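Local atomic coordinates of putative rhamnosidase (PDB entry 3W5M), a protein that releases terminal non-reducing alpha-L-rhamnose by hydrolysis from flavonoid glycosides and gum arabic, and binds L-rhamnose at a separate calcium-dependent carbohydrate-binding module. Residues I141-E145 against K258-H262; R161-L165 against I251-S256. All blocks are in the same frame, centred on the assembly; numbering follows the deposited sequence. Where two conformers were deposited one is given.

Contact 1: residues I141-E145 against K258-H262; sequences IWFPE and KSTDH
Phe143 reaches across to Ser259, Thr260 and Asp261 with its whole side chain. Its CG lies anti to the backbone N (chi1 -178°), which swings the ring out with one edge against Ser259 and one face against Asp261. CB starts beside the Ser259 hydroxyl. Phe143 CD1 comes closer, 3.3 Å from Ser259 OG, which sits at the ring edge. That hydroxyl is hydrogen-bonded to Trp158 O, so its contact with the ring is packing. Further out, Phe143 CE1 lies 3.4 Å from Asp261 N. Both segments belong to the CBM67 module, where strand 258-260 is the outermost strand of a five-stranded antiparallel sheet. At the tip, Phe143 CZ is 3.5 Å from Asp261 CG. The Asp261 carboxylate stacks on the ring, the two planes 12° apart. Asp261 CB stands over the centre of that face in a CH-pi contact, 3.8 Å from the Phe143 ring centroid. Pro144 CD packs on the opposite face. With an alanine here, a gap would probably open between Pro144 and Asp261, and the carboxylate would lose its stacking partner. On the same segment, Trp142 NE1 donates to Glu145 OE2 (2.9 Å), which also forms a salt bridge with Arg157.

Contact 2: residues R161-L165 against I251-S256; sequences RTVDL and IFSDAS
In one of its two conformers, the Arg161 guanidinium is sandwiched between Ile251 and Ser256. Ser256 CB lies over the centre of one face, 3.7 Å from Arg161 CZ. Ile251 CG2 packs against the opposite face, nearer its rim, 3.8 Å from Arg161 NH1. The arginine chain runs straight from CG to NE, and a trans chi1 (-170°) aims it at residues 251-256. Phe252 O lies at the guanidinium edge, 3.0 Å from Arg161 NH1. Asp254 OD1 makes a salt bridge with Arg161 NH1 at 3.2 Å. It lies well out of the guanidinium plane, so the attraction is one of charge alone. A water accepts from Arg161 NH1 (2.8 Å) and Phe252 N, and donates to Asp254 OD2. Asp254 is itself steadied by an Asx turn, in which Ser256 N donates to Asp254 OD1 (3.0 Å). Beyond the polar group, Val163 CG1 meets Ile251 CG2 at 3.8 Å, and Leu165 CD2 reaches Ile251 CG1. These apolar residues join two beta-sheets of the CBM67 module. Strand 156-165 lies between strands 218-227 and 258-260 in one; strand 247-252 edges the other beside strand 235-244, whose Leu242 touches both Leu165 and Ile251.

Overall arrangement
Both contacts lie in the CBM67 module, their centres 15 Å apart. They share two chain connections: strand 139-142 leads to strand 156-165, and strand 247-252 leads to strand 258-260. Strands 156-165 and 258-260 are antiparallel neighbours in one sheet; contact 1 uses 258-260 and contact 2 uses 156-165. The contacts also touch directly, with Ile141 CG2 packed 3.6 Å from Asp254 N. Contact 1 is nearer the calcium ion bound by Asp179, Asn180, Asn228 and Pro233. The side chain of Phe143 is about 13 Å from the ion and about 10 Å from the side chain of Asn228. Contact 2 is remote from the calcium and rhamnose sites. Neither contact contains a calcium ligand or a rhamnose-binding residue.

Contact 1: residues I141-E145 against K258-H262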
ATOM      1  N   ILE A 141       4.275  36.806  21.372  1.00 17.59           N
ATOM      2  CA  ILE A 141       3.850  37.852  22.295  1.00 18.08           C
ATOM      3  C   ILE A 141       2.819  37.352  23.294  1.00 17.54           C
ATOM      4  O   ILE A 141       2.146  36.329  23.072  1.00 18.14           O
ATOM      5  CB  ILE A 141       3.333  39.135  21.570  1.00 17.85           C
ATOM      6  CG1 ILE A 141       2.100  38.859  20.709  1.00 17.53           C
ATOM      7  CG2 ILE A 141       4.425  39.725  20.730  1.00 17.96           C
ATOM      8  CD1 ILE A 141       1.380  40.138  20.315  1.00 17.92           C
ATOM      9  N   TRP A 142       2.717  38.069  24.421  1.00 18.68           N
ATOM     10  CA  TRP A 142       1.692  37.805  25.417  1.00 18.24           C
ATOM     11  C   TRP A 142       1.362  39.098  26.113  1.00 17.79           C
ATOM     12  O   TRP A 142       1.924  40.139  25.793  1.00 18.19           O
ATOM     13  CB  TRP A 142       2.208  36.739  26.426  1.00 18.29           C
ATOM     14  CG  TRP A 142       1.155  36.111  27.220  1.00 22.55           C
ATOM     15  CD1 TRP A 142       0.978  36.217  28.583  1.00 22.46           C
ATOM     16  CD2 TRP A 142       0.120  35.234  26.750  1.00 23.39           C
ATOM     17  NE1 TRP A 142      -0.100  35.466  28.974  1.00 24.42           N
ATOM     18  CE2 TRP A 142      -0.653  34.856  27.882  1.00 24.76           C
ATOM     19  CE3 TRP A 142      -0.241  34.740  25.485  1.00 25.76           C
ATOM     20  CZ2 TRP A 142      -1.783  34.015  27.786  1.00 26.11           C
ATOM     21  CZ3 TRP A 142      -1.365  33.887  25.395  1.00 26.40           C
ATOM     22  CH2 TRP A 142      -2.114  33.540  26.548  1.00 25.60           C
ATOM     23  N   PHE A 143       0.438  39.035  27.063  1.00 18.54           N
ATOM     24  CA  PHE A 143       0.217  40.152  27.971  1.00 19.92           C
ATOM     25  C   PHE A 143       1.480  40.379  28.841  1.00 21.32           C
ATOM     26  O   PHE A 143       2.180  39.397  29.183  1.00 21.48           O
ATOM     27  CB  PHE A 143      -1.025  39.893  28.832  1.00 19.50           C
ATOM     28  CG  PHE A 143      -1.339  41.037  29.761  1.00 20.33           C
ATOM     29  CD1 PHE A 143      -2.068  42.134  29.307  1.00 19.14           C
ATOM     30  CD2 PHE A 143      -0.808  41.068  31.057  1.00 21.89           C
ATOM     31  CE1 PHE A 143      -2.327  43.204  30.147  1.00 19.87           C
ATOM     32  CE2 PHE A 143      -1.041  42.157  31.891  1.00 21.54           C
ATOM     33  CZ  PHE A 143      -1.807  43.221  31.441  1.00 23.11           C
ATOM     34  N   PRO A 144       1.800  41.652  29.170  1.00 21.25           N
ATOM     35  CA  PRO A 144       2.999  41.918  29.974  1.00 21.92           C
ATOM     36  C   PRO A 144       2.793  41.508  31.424  1.00 23.15           C
ATOM     37  O   PRO A 144       2.520  42.354  32.283  1.00 21.77           O
ATOM     38  CB  PRO A 144       3.185  43.442  29.854  1.00 22.71           C
ATOM     39  CG  PRO A 144       1.804  43.963  29.547  1.00 22.57           C
ATOM     40  CD  PRO A 144       1.232  42.908  28.625  1.00 22.16           C
ATOM     41  N   GLU A 145       2.896  40.209  31.669  1.00 24.31           N
ATOM     42  CA  GLU A 145       2.868  39.652  33.032  1.00 25.88           C
ATOM     43  C   GLU A 145       4.059  38.686  33.156  1.00 25.95           C
ATOM     44  O   GLU A 145       4.170  37.725  32.393  1.00 24.29           O
ATOM     45  CB  GLU A 145       1.534  38.950  33.323  1.00 24.57           C
ATOM     46  CG  GLU A 145       1.095  37.959  32.257  1.00 26.39           C
ATOM     47  CD  GLU A 145      -0.353  37.487  32.400  1.00 28.11           C
ATOM     48  OE1 GLU A 145      -1.012  37.780  33.423  1.00 30.61           O
ATOM     49  OE2 GLU A 145      -0.842  36.805  31.480  1.00 29.81           O
ATOM     50  N   LYS A 258      -1.556  46.117  21.223  1.00 20.62           N
ATOM     51  CA  LYS A 258      -2.048  46.405  22.575  1.00 20.93           C
ATOM     52  C   LYS A 258      -2.600  45.122  23.154  1.00 20.10           C
ATOM     53  O   LYS A 258      -3.128  44.294  22.413  1.00 18.08           O
ATOM     54  CB  LYS A 258      -3.155  47.467  22.546  1.00 22.71           C
ATOM     55  CG  LYS A 258      -2.707  48.862  22.159  1.00 27.82           C
ATOM     56  CD  LYS A 258      -1.732  49.429  23.191  1.00 29.85           C
ATOM     57  CE  LYS A 258      -1.730  50.957  23.210  1.00 30.22           C
ATOM     58  NZ  LYS A 258      -2.811  51.524  24.063  1.00 30.26           N
ATOM     59  N   SER A 259      -2.488  44.954  24.475  1.00 20.43           N
ATOM     60  CA  SER A 259      -3.019  43.779  25.140  1.00 19.37           C
ATOM     61  C   SER A 259      -3.783  44.117  26.418  1.00 19.49           C
ATOM     62  O   SER A 259      -3.513  45.139  27.040  1.00 18.68           O
ATOM     63  CB  SER A 259      -1.895  42.781  25.456  1.00 21.00           C
ATOM     64  OG  SER A 259      -2.488  41.611  26.054  1.00 24.94           O
ATOM     65  N   THR A 260      -4.721  43.253  26.809  1.00 19.58           N
ATOM     66  CA  THR A 260      -5.370  43.409  28.118  1.00 21.93           C
ATOM     67  C   THR A 260      -5.570  42.083  28.808  1.00 21.83           C
ATOM     68  O   THR A 260      -5.693  41.063  28.133  1.00 20.92           O
ATOM     69  CB  THR A 260      -6.708  44.172  28.047  1.00 21.61           C
ATOM     70  OG1 THR A 260      -7.112  44.529  29.373  1.00 23.70           O
ATOM     71  CG2 THR A 260      -7.803  43.332  27.359  1.00 21.81           C
ATOM     72  N   ASP A 261      -5.594  42.114  30.144  1.00 24.38           N
ATOM     73  CA  ASP A 261      -5.850  40.927  30.969  1.00 26.43           C
ATOM     74  C   ASP A 261      -7.224  40.866  31.651  1.00 29.49           C
ATOM     75  O   ASP A 261      -7.441  40.003  32.504  1.00 29.08           O
ATOM     76  CB  ASP A 261      -4.740  40.751  32.031  1.00 27.61           C
ATOM     77  CG  ASP A 261      -4.640  41.943  33.019  1.00 31.68           C
ATOM     78  OD1 ASP A 261      -5.251  43.014  32.791  1.00 29.07           O
ATOM     79  OD2 ASP A 261      -3.908  41.818  34.040  1.00 33.49           O
ATOM     80  N   HIS A 262      -8.135  41.782  31.311  1.00 29.56           N
ATOM     81  CA  HIS A 262      -9.520  41.723  31.819  1.00 34.28           C
ATOM     82  C   HIS A 262     -10.404  41.616  30.604  1.00 33.18           C
ATOM     83  O   HIS A 262     -10.244  42.411  29.658  1.00 33.34           O
ATOM     84  CB  HIS A 262      -9.894  42.993  32.602  1.00 37.57           C
ATOM     85  CG  HIS A 262      -8.960  43.300  33.726  1.00 42.84           C
ATOM     86  ND1 HIS A 262      -8.922  42.553  34.885  1.00 45.99           N
ATOM     87  CD2 HIS A 262      -8.017  44.265  33.866  1.00 46.43           C
ATOM     88  CE1 HIS A 262      -7.994  43.041  35.692  1.00 47.28           C
ATOM     89  NE2 HIS A 262      -7.431  44.080  35.097  1.00 51.14           N
TER

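Contact 2: residues R161-L165 against I251-S256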
ATOM      1  N   ARG A 161      -4.526  45.331  17.218  1.00 20.10           N
ATOM      2  CA  ARG A 161      -3.622  46.188  16.461  0.50 21.47           C
ATOM      3  C   ARG A 161      -4.345  46.752  15.257  1.00 22.02           C
ATOM      4  O   ARG A 161      -5.034  46.056  14.532  1.00 24.56           O
ATOM      5  CB  ARG A 161      -2.341  45.475  16.012  0.50 21.41           C
ATOM      6  CG  ARG A 161      -1.304  46.437  15.444  0.50 21.76           C
ATOM      7  CD  ARG A 161       0.023  45.782  15.107  0.50 20.68           C
ATOM      8  NE  ARG A 161       0.858  46.673  14.306  0.50 21.92           N
ATOM      9  CZ  ARG A 161       2.082  46.373  13.894  0.50 21.33           C
ATOM     10  NH1 ARG A 161       2.628  45.204  14.218  0.50 18.62           N
ATOM     11  NH2 ARG A 161       2.763  47.254  13.173  0.50 22.79           N
ATOM     12  N   THR A 162      -4.204  48.053  15.094  1.00 23.51           N
ATOM     13  CA  THR A 162      -4.709  48.711  13.891  1.00 26.40           C
ATOM     14  C   THR A 162      -3.521  49.054  13.018  1.00 27.09           C
ATOM     15  O   THR A 162      -2.617  49.758  13.468  1.00 27.47           O
ATOM     16  CB  THR A 162      -5.524  49.973  14.226  1.00 27.11           C
ATOM     17  OG1 THR A 162      -6.662  49.588  15.001  1.00 27.49           O
ATOM     18  CG2 THR A 162      -5.989  50.666  12.929  1.00 28.54           C
ATOM     19  N   VAL A 163      -3.542  48.549  11.782  1.00 27.07           N
ATOM     20  CA  VAL A 163      -2.448  48.734  10.805  1.00 28.47           C
ATOM     21  C   VAL A 163      -2.936  49.346   9.499  1.00 28.73           C
ATOM     22  O   VAL A 163      -4.028  49.022   9.020  1.00 28.58           O
ATOM     23  CB  VAL A 163      -1.729  47.406  10.479  1.00 30.45           C
ATOM     24  CG1 VAL A 163      -0.766  47.053  11.592  1.00 32.15           C
ATOM     25  CG2 VAL A 163      -2.710  46.263  10.187  1.00 30.16           C
ATOM     26  N   ASP A 164      -2.104  50.217   8.933  1.00 29.73           N
ATOM     27  CA  ASP A 164      -2.403  50.932   7.701  1.00 31.14           C
ATOM     28  C   ASP A 164      -1.764  50.132   6.560  1.00 31.88           C
ATOM     29  O   ASP A 164      -0.539  50.061   6.436  1.00 34.28           O
ATOM     30  CB  ASP A 164      -1.826  52.355   7.779  1.00 34.62           C
ATOM     31  CG  ASP A 164      -2.346  53.276   6.679  1.00 40.82           C
ATOM     32  OD1 ASP A 164      -3.065  52.817   5.777  1.00 39.77           O
ATOM     33  OD2 ASP A 164      -2.033  54.487   6.718  1.00 45.61           O
ATOM     34  N   LEU A 165      -2.600  49.506   5.745  1.00 28.76           N
ATOM     35  CA  LEU A 165      -2.107  48.611   4.690  1.00 29.46           C
ATOM     36  C   LEU A 165      -2.002  49.351   3.355  1.00 31.00           C
ATOM     37  O   LEU A 165      -2.748  50.296   3.130  1.00 29.16           O
ATOM     38  CB  LEU A 165      -3.028  47.396   4.561  1.00 28.38           C
ATOM     39  CG  LEU A 165      -3.288  46.616   5.862  1.00 29.66           C
ATOM     40  CD1 LEU A 165      -4.090  45.366   5.556  1.00 27.79           C
ATOM     41  CD2 LEU A 165      -1.971  46.252   6.553  1.00 29.36           C
ATOM     42  N   ILE A 251       3.379  42.373   8.370  1.00 24.26           N
ATOM     43  CA  ILE A 251       3.003  42.900   9.676  1.00 23.14           C
ATOM     44  C   ILE A 251       3.235  41.761  10.674  1.00 22.16           C
ATOM     45  O   ILE A 251       2.763  40.645  10.449  1.00 20.49           O
ATOM     46  CB  ILE A 251       1.493  43.290   9.728  1.00 24.62           C
ATOM     47  CG1 ILE A 251       1.104  44.321   8.638  1.00 26.13           C
ATOM     48  CG2 ILE A 251       1.066  43.768  11.116  1.00 24.61           C
ATOM     49  CD1 ILE A 251       1.966  45.552   8.548  1.00 28.52           C
ATOM     50  N   PHE A 252       3.941  42.045  11.767  1.00 20.62           N
ATOM     51  CA  PHE A 252       4.258  40.994  12.743  1.00 21.82           C
ATOM     52  C   PHE A 252       3.488  41.129  14.031  1.00 21.19           C
ATOM     53  O   PHE A 252       2.991  42.208  14.340  1.00 20.72           O
ATOM     54  CB  PHE A 252       5.747  41.089  13.094  1.00 24.00           C
ATOM     55  CG  PHE A 252       6.655  40.941  11.909  1.00 24.58           C
ATOM     56  CD1 PHE A 252       6.760  39.716  11.250  1.00 26.08           C
ATOM     57  CD2 PHE A 252       7.404  42.020  11.447  1.00 27.29           C
ATOM     58  CE1 PHE A 252       7.621  39.562  10.168  1.00 25.56           C
ATOM     59  CE2 PHE A 252       8.257  41.872  10.353  1.00 30.01           C
ATOM     60  CZ  PHE A 252       8.350  40.643   9.717  1.00 28.08           C
ATOM     61  N   SER A 253       3.425  40.038  14.807  1.00 21.57           N
ATOM     62  CA  SER A 253       3.092  40.126  16.223  1.00 19.92           C
ATOM     63  C   SER A 253       4.337  40.696  16.938  1.00 21.18           C
ATOM     64  O   SER A 253       5.476  40.221  16.739  1.00 21.36           O
ATOM     65  CB  SER A 253       2.714  38.750  16.783  1.00 20.18           C
ATOM     66  OG  SER A 253       3.671  37.765  16.371  1.00 19.20           O
ATOM     67  N   ASP A 254       4.128  41.740  17.727  1.00 21.19           N
ATOM     68  CA  ASP A 254       5.252  42.477  18.341  1.00 21.75           C
ATOM     69  C   ASP A 254       4.677  43.502  19.328  1.00 21.24           C
ATOM     70  O   ASP A 254       3.468  43.481  19.587  1.00 20.05           O
ATOM     71  CB  ASP A 254       6.208  43.101  17.293  1.00 24.99           C
ATOM     72  CG  ASP A 254       5.531  44.138  16.389  1.00 26.69           C
ATOM     73  OD1 ASP A 254       4.537  44.764  16.785  1.00 27.59           O
ATOM     74  OD2 ASP A 254       6.020  44.323  15.255  1.00 29.37           O
ATOM     75  N   ALA A 255       5.527  44.361  19.911  1.00 20.98           N
ATOM     76  CA  ALA A 255       5.082  45.311  20.955  1.00 21.30           C
ATOM     77  C   ALA A 255       4.228  46.489  20.431  1.00 22.34           C
ATOM     78  O   ALA A 255       3.748  47.322  21.212  1.00 24.67           O
ATOM     79  CB  ALA A 255       6.283  45.836  21.761  1.00 21.97           C
ATOM     80  N   SER A 256       4.054  46.564  19.120  1.00 22.62           N
ATOM     81  CA  SER A 256       3.088  47.517  18.544  1.00 24.53           C
ATOM     82  C   SER A 256       1.620  47.116  18.777  1.00 24.45           C
ATOM     83  O   SER A 256       0.704  47.921  18.504  1.00 25.44           O
ATOM     84  CB  SER A 256       3.370  47.701  17.052  1.00 25.77           C
ATOM     85  OG  SER A 256       4.640  48.321  16.903  1.00 29.93           O
TER
HETATM   86  O   HOH W   1       4.853  44.636  12.534  1.00 27.30           O